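Local coordinates for major royal jelly protein 1 (PDB 5YYL) that makes up the largest protein share of royal jelly, where it probably feeds bee larvae, and binds the sterol 24-methylenecholesterol, at residues N63-S67 and T79-G85; S88-V92 and L104-P108. One frame throughout, in Å; residues are numbered along the deposited sequence.

Interaction 1 of 2, residues N63-S67 and T79-G85. With NAG (2-acetamido-2-deoxy-beta-D-glucopyranose), chain E.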
loop_
_atom_site.group_PDB
_atom_site.type_symbol
_atom_site.label_atom_id
_atom_site.label_comp_id
_atom_site.label_asym_id
_atom_site.label_seq_id
_atom_site.Cartn_x
_atom_site.Cartn_y
_atom_site.Cartn_z
ATOM N N ASN A 63 -49.457 -2.536 -7.227
ATOM C CA ASN A 63 -49.852 -1.663 -6.115
ATOM C C ASN A 63 -48.694 -1.230 -5.213
ATOM O O ASN A 63 -48.924 -0.836 -4.068
ATOM C CB ASN A 63 -50.915 -2.365 -5.249
ATOM C CG ASN A 63 -52.102 -2.874 -6.049
ATOM O OD1 ASN A 63 -52.386 -2.415 -7.165
ATOM N ND2 ASN A 63 -52.808 -3.831 -5.471
ATOM N N ASN A 64 -47.459 -1.289 -5.710
ATOM C CA ASN A 64 -46.299 -0.919 -4.898
ATOM C C ASN A 64 -45.772 0.432 -5.339
ATOM O O ASN A 64 -45.294 0.585 -6.463
ATOM C CB ASN A 64 -45.227 -1.997 -4.953
ATOM C CG ASN A 64 -45.582 -3.195 -4.091
ATOM O OD1 ASN A 64 -45.014 -3.404 -3.020
ATOM N ND2 ASN A 64 -46.561 -3.966 -4.543
ATOM N N TYR A 65 -45.913 1.412 -4.452
ATOM C CA TYR A 65 -45.577 2.802 -4.734
ATOM C C TYR A 65 -44.657 3.304 -3.626
ATOM O O TYR A 65 -44.973 3.148 -2.427
ATOM C CB TYR A 65 -46.826 3.677 -4.790
ATOM C CG TYR A 65 -47.946 3.120 -5.644
ATOM C CD1 TYR A 65 -47.830 3.062 -7.038
ATOM C CD2 TYR A 65 -49.132 2.641 -5.056
ATOM C CE1 TYR A 65 -48.856 2.552 -7.821
ATOM C CE2 TYR A 65 -50.163 2.130 -5.832
ATOM C CZ TYR A 65 -50.020 2.082 -7.210
ATOM O OH TYR A 65 -51.046 1.567 -7.978
ATOM N N PRO A 66 -43.512 3.892 -4.010
ATOM C CA PRO A 66 -42.553 4.296 -2.989
ATOM C C PRO A 66 -42.892 5.658 -2.404
ATOM O O PRO A 66 -43.290 6.557 -3.123
ATOM C CB PRO A 66 -41.228 4.326 -3.755
ATOM C CG PRO A 66 -41.618 4.662 -5.161
ATOM C CD PRO A 66 -43.040 4.204 -5.374
ATOM N N SER A 67 -42.741 5.784 -1.102
ATOM C CA SER A 67 -43.038 7.007 -0.383
ATOM C C SER A 67 -41.757 7.790 -0.065
ATOM O O SER A 67 -41.694 8.988 -0.316
ATOM C CB SER A 67 -43.792 6.672 0.903
ATOM O OG SER A 67 -44.102 7.845 1.628
ATOM N N THR A 79 -39.289 3.050 1.296
ATOM C CA THR A 79 -40.555 2.811 1.996
ATOM C C THR A 79 -41.690 2.747 1.003
ATOM O O THR A 79 -41.722 3.508 0.043
ATOM C CB THR A 79 -40.898 3.850 3.069
ATOM O OG1 THR A 79 -41.324 5.069 2.454
ATOM C CG2 THR A 79 -39.745 4.089 3.981
ATOM N N MET A 80 -42.616 1.828 1.249
ATOM C CA MET A 80 -43.720 1.604 0.337
ATOM C C MET A 80 -45.051 1.962 1.011
ATOM O O MET A 80 -45.302 1.602 2.190
ATOM C CB MET A 80 -43.724 0.156 -0.141
ATOM C CG MET A 80 -44.174 0.001 -1.587
ATOM S SD MET A 80 -43.004 0.501 -2.874
ATOM C CE MET A 80 -41.437 0.028 -2.136
ATOM N N LEU A 81 -45.876 2.701 0.260
ATOM C CA LEU A 81 -47.244 3.010 0.678
ATOM C C LEU A 81 -47.998 1.698 0.759
ATOM O O LEU A 81 -48.042 0.946 -0.224
ATOM C CB LEU A 81 -47.956 3.922 -0.328
ATOM C CG LEU A 81 -47.495 5.374 -0.436
ATOM C CD1 LEU A 81 -48.254 6.089 -1.534
ATOM C CD2 LEU A 81 -47.644 6.069 0.901
ATOM N N ARG A 82 -48.587 1.433 1.922
ATOM C CA ARG A 82 -49.245 0.148 2.184
ATOM C C ARG A 82 -50.627 0.090 1.567
ATOM O O ARG A 82 -51.622 0.347 2.220
ATOM C CB ARG A 82 -49.324 -0.134 3.683
ATOM C CG ARG A 82 -49.881 -1.500 4.022
ATOM C CD ARG A 82 -48.864 -2.626 3.803
ATOM N NE ARG A 82 -47.982 -2.691 4.961
ATOM C CZ ARG A 82 -47.231 -3.726 5.318
ATOM N NH1 ARG A 82 -47.203 -4.848 4.590
ATOM N NH2 ARG A 82 -46.480 -3.625 6.422
ATOM N N TYR A 83 -50.661 -0.242 0.290
ATOM C CA TYR A 83 -51.891 -0.629 -0.369
ATOM C C TYR A 83 -52.119 -2.140 -0.184
ATOM O O TYR A 83 -51.361 -2.811 0.524
ATOM C CB TYR A 83 -51.884 -0.208 -1.842
ATOM C CG TYR A 83 -52.194 1.257 -2.056
ATOM C CD1 TYR A 83 -53.319 1.647 -2.770
ATOM C CD2 TYR A 83 -51.365 2.259 -1.540
ATOM C CE1 TYR A 83 -53.613 2.985 -2.974
ATOM C CE2 TYR A 83 -51.657 3.603 -1.736
ATOM C CZ TYR A 83 -52.783 3.960 -2.460
ATOM O OH TYR A 83 -53.103 5.280 -2.671
ATOM N N ASN A 84 -53.208 -2.645 -0.761
ATOM C CA ASN A 84 -53.450 -4.086 -0.889
ATOM C C ASN A 84 -52.423 -4.650 -1.881
ATOM O O ASN A 84 -52.321 -4.177 -3.026
ATOM C CB ASN A 84 -54.894 -4.389 -1.338
ATOM C CG ASN A 84 -55.330 -3.570 -2.559
ATOM O OD1 ASN A 84 -55.516 -2.345 -2.470
ATOM N ND2 ASN A 84 -55.493 -4.243 -3.708
ATOM N N GLY A 85 -51.645 -5.629 -1.412
ATOM C CA GLY A 85 -50.601 -6.265 -2.220
ATOM C C GLY A 85 -49.196 -5.695 -2.035
ATOM O O GLY A 85 -48.392 -5.655 -2.983
HETATM C C1 NAG E . -57.974 -0.941 -0.563
HETATM C C2 NAG E . -59.067 -1.343 0.443
HETATM C C3 NAG E . -59.639 -2.721 0.076
HETATM C C4 NAG E . -60.121 -2.818 -1.372
HETATM C C5 NAG E . -58.996 -2.296 -2.285
HETATM C C6 NAG E . -59.343 -2.155 -3.764
HETATM C C7 NAG E . -59.304 -0.940 2.880
HETATM C C8 NAG E . -58.687 -1.119 4.238
HETATM N N2 NAG E . -58.605 -1.412 1.830
HETATM O O3 NAG E . -60.728 -3.056 0.942
HETATM O O4 NAG E . -60.447 -4.210 -1.587
HETATM O O5 NAG E . -58.573 -0.995 -1.860
HETATM O O6 NAG E . -60.524 -1.366 -3.927
HETATM O O7 NAG E . -60.383 -0.382 2.774
#

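Interaction 2 of 2, residues S88-V92 and L104-P108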
loop_
_atom_site.group_PDB
_atom_site.type_symbol
_atom_site.label_atom_id
_atom_site.label_comp_id
_atom_site.label_asym_id
_atom_site.label_seq_id
_atom_site.Cartn_x
_atom_site.Cartn_y
_atom_site.Cartn_z
ATOM N N SER A 88 -44.156 -5.704 2.484
ATOM C CA SER A 88 -43.502 -4.908 3.525
ATOM C C SER A 88 -43.482 -3.450 3.166
ATOM O O SER A 88 -43.457 -3.095 1.978
ATOM C CB SER A 88 -42.077 -5.381 3.771
ATOM O OG SER A 88 -41.452 -4.581 4.774
ATOM N N SER A 89 -43.496 -2.615 4.208
ATOM C CA SER A 89 -43.497 -1.164 4.036
ATOM C C SER A 89 -42.099 -0.590 4.190
ATOM O O SER A 89 -41.660 0.153 3.329
ATOM C CB SER A 89 -44.432 -0.489 5.028
ATOM O OG SER A 89 -44.558 0.870 4.675
ATOM N N LEU A 90 -41.434 -0.919 5.292
ATOM C CA LEU A 90 -40.071 -0.488 5.537
ATOM C C LEU A 90 -39.080 -1.500 4.951
ATOM O O LEU A 90 -38.986 -2.631 5.435
ATOM C CB LEU A 90 -39.835 -0.311 7.039
ATOM C CG LEU A 90 -38.468 0.217 7.461
ATOM C CD1 LEU A 90 -38.140 1.532 6.769
ATOM C CD2 LEU A 90 -38.436 0.387 8.967
ATOM N N ASN A 91 -38.341 -1.092 3.915
ATOM C CA ASN A 91 -37.393 -1.982 3.204
ATOM C C ASN A 91 -36.003 -1.385 2.992
ATOM O O ASN A 91 -35.807 -0.192 3.169
ATOM C CB ASN A 91 -37.947 -2.352 1.827
ATOM C CG ASN A 91 -39.420 -2.650 1.867
ATOM O OD1 ASN A 91 -39.850 -3.509 2.633
ATOM N ND2 ASN A 91 -40.205 -1.926 1.071
ATOM N N VAL A 92 -35.055 -2.254 2.623
ATOM C CA VAL A 92 -33.759 -1.853 2.067
ATOM C C VAL A 92 -33.586 -2.526 0.725
ATOM O O VAL A 92 -34.253 -3.507 0.441
ATOM C CB VAL A 92 -32.547 -2.185 2.966
ATOM C CG1 VAL A 92 -32.621 -1.408 4.259
ATOM C CG2 VAL A 92 -32.444 -3.661 3.258
ATOM N N LEU A 104 -36.358 -5.641 -3.110
ATOM C CA LEU A 104 -36.352 -5.091 -1.771
ATOM C C LEU A 104 -36.351 -6.198 -0.765
ATOM O O LEU A 104 -36.674 -7.314 -1.080
ATOM C CB LEU A 104 -37.585 -4.220 -1.532
ATOM C CG LEU A 104 -37.838 -3.081 -2.514
ATOM C CD1 LEU A 104 -38.868 -2.154 -1.897
ATOM C CD2 LEU A 104 -36.559 -2.330 -2.850
ATOM N N GLN A 105 -36.032 -5.855 0.466
ATOM C CA GLN A 105 -35.871 -6.802 1.543
ATOM C C GLN A 105 -36.325 -6.051 2.791
ATOM O O GLN A 105 -35.780 -4.991 3.093
ATOM C CB GLN A 105 -34.399 -7.203 1.632
ATOM C CG GLN A 105 -33.961 -7.886 2.922
ATOM C CD GLN A 105 -32.519 -7.564 3.266
ATOM O OE1 GLN A 105 -31.646 -7.610 2.400
ATOM N NE2 GLN A 105 -32.265 -7.222 4.531
ATOM N N PRO A 106 -37.328 -6.576 3.510
ATOM C CA PRO A 106 -37.873 -5.877 4.688
ATOM C C PRO A 106 -36.866 -5.581 5.782
ATOM O O PRO A 106 -36.025 -6.422 6.074
ATOM C CB PRO A 106 -38.910 -6.869 5.219
ATOM C CG PRO A 106 -39.370 -7.574 3.997
ATOM C CD PRO A 106 -38.143 -7.752 3.151
ATOM N N TYR A 107 -36.966 -4.407 6.391
ATOM C CA TYR A 107 -36.083 -4.014 7.500
ATOM C C TYR A 107 -36.933 -3.886 8.780
ATOM O O TYR A 107 -38.026 -3.336 8.719
ATOM C CB TYR A 107 -35.381 -2.679 7.177
ATOM C CG TYR A 107 -34.370 -2.216 8.202
ATOM C CD1 TYR A 107 -33.052 -2.612 8.119
ATOM C CD2 TYR A 107 -34.728 -1.350 9.243
ATOM C CE1 TYR A 107 -32.096 -2.176 9.036
ATOM C CE2 TYR A 107 -33.795 -0.921 10.186
ATOM C CZ TYR A 107 -32.480 -1.336 10.066
ATOM O OH TYR A 107 -31.532 -0.930 10.972
ATOM N N PRO A 108 -36.467 -4.379 9.933
ATOM C CA PRO A 108 -35.225 -5.158 10.095
ATOM C C PRO A 108 -35.321 -6.575 9.515
ATOM O O PRO A 108 -34.429 -7.006 8.789
ATOM C CB PRO A 108 -35.065 -5.222 11.611
ATOM C CG PRO A 108 -35.670 -3.947 12.100
ATOM C CD PRO A 108 -36.758 -3.565 11.130
#

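Interaction 1 of 2, residues N63-S67 and T79-G85
N63 reaches across to N84 just beyond the beta hairpin formed by strands 65-72 and 75-81, the first two strands of a four-stranded antiparallel propeller blade. Its CG stands anti to its own carbonyl carbon (chi1 -53°), which sends the amide over to the second segment, where ND2 donates to N84 O at 2.5 Å, a bond close to the N63 amide plane. The N84 side chain lies between this junction and the N-acetylglucosamine of the nearby glycan. N64 makes a second bond of the same type, ND2 to G85 O at 2.9 Å, with the acceptor somewhat out of the amide plane; Y42 OH takes up OD1. Two asparagine side chains thus hold the 84-85 backbone, beyond an inverse gamma turn centred on R82. The N64 side chain is also crossed roughly at right angles by that of M80.

At Y65 the backbone O accepts from L81 N at 2.9 Å. Its ring presents an edge, at CD2 and CE2, to one face of Y83: a T-shaped pair with centroids 5.5 Å apart and planes at 81°. The M80 chain bends at chi2 and chi3 to set SD over the face of the Y65-P66 peptide. P66 and M80 form a non-hydrogen-bonded pair, with CA atoms 4.4 Å apart. S67 N then donates to T79 O at 2.7 Å, S67 OG goes to S125 O, and S67 CB rests on L81 CD2 at 3.9 Å.

Interaction 2 of 2, residues S88-V92 and L104-P108
The Y107 ring has L90 CD2 at its edge, near the ring plane and 4.1 Å from Y107 CD2, while V92 CG1 comes in obliquely by CD1; F77 adds an edge-to-face partner. With CG of Y107 anti to its backbone N (chi1 -176°), the ring runs beside the L90 side chain, both pointing the same way. Over one face of the Q105 amide sits the V92 methyl CG2, 3.8 Å from Q105 NE2. The N91 amide is crossed by L104, whose CD1 touches its ND2 end, and OD1 accepts from S88 OG at 2.9 Å. That same serine packs against CB and CG of the P106 ring.

Backbone bonds stitch this antiparallel pairing together. Y107 N donates to L90 O at 2.9 Å, and V92 and Q105 bond in both directions as a hydrogen-bonded pair. N91 and P106 between them form a non-hydrogen-bonded pair, a position whose N-H would not be used between these two strands, which suits a proline.

Strands 90-94 and 102-106 are the last two of their propeller blade. N91, V92 and L104 lean on strand 75-81 within it; L90 and Y107 also reach the next sheet, L90 at V137 and F157, Y107 at L135.

How the interactions relate
Both contacts belong to one four-stranded antiparallel meander, a blade of the beta-propeller, and together they join its first strand to its second and its third to its fourth. Interaction 1 closes before interaction 2 opens, and their centres lie about 11 Å apart on the same side of the chain's centre. The seam between them is the pairing of strands 75-81 and 90-94, where S89 OG probably hydrogen-bonds to M80 O at 2.7 Å and M80 CE packs on L104 CD1. M80 therefore spans the blade, meeting its first strand within interaction 1 and L104 of its last strand. Neither contact lies at the sterol site; both join neighbouring strands within the same blade.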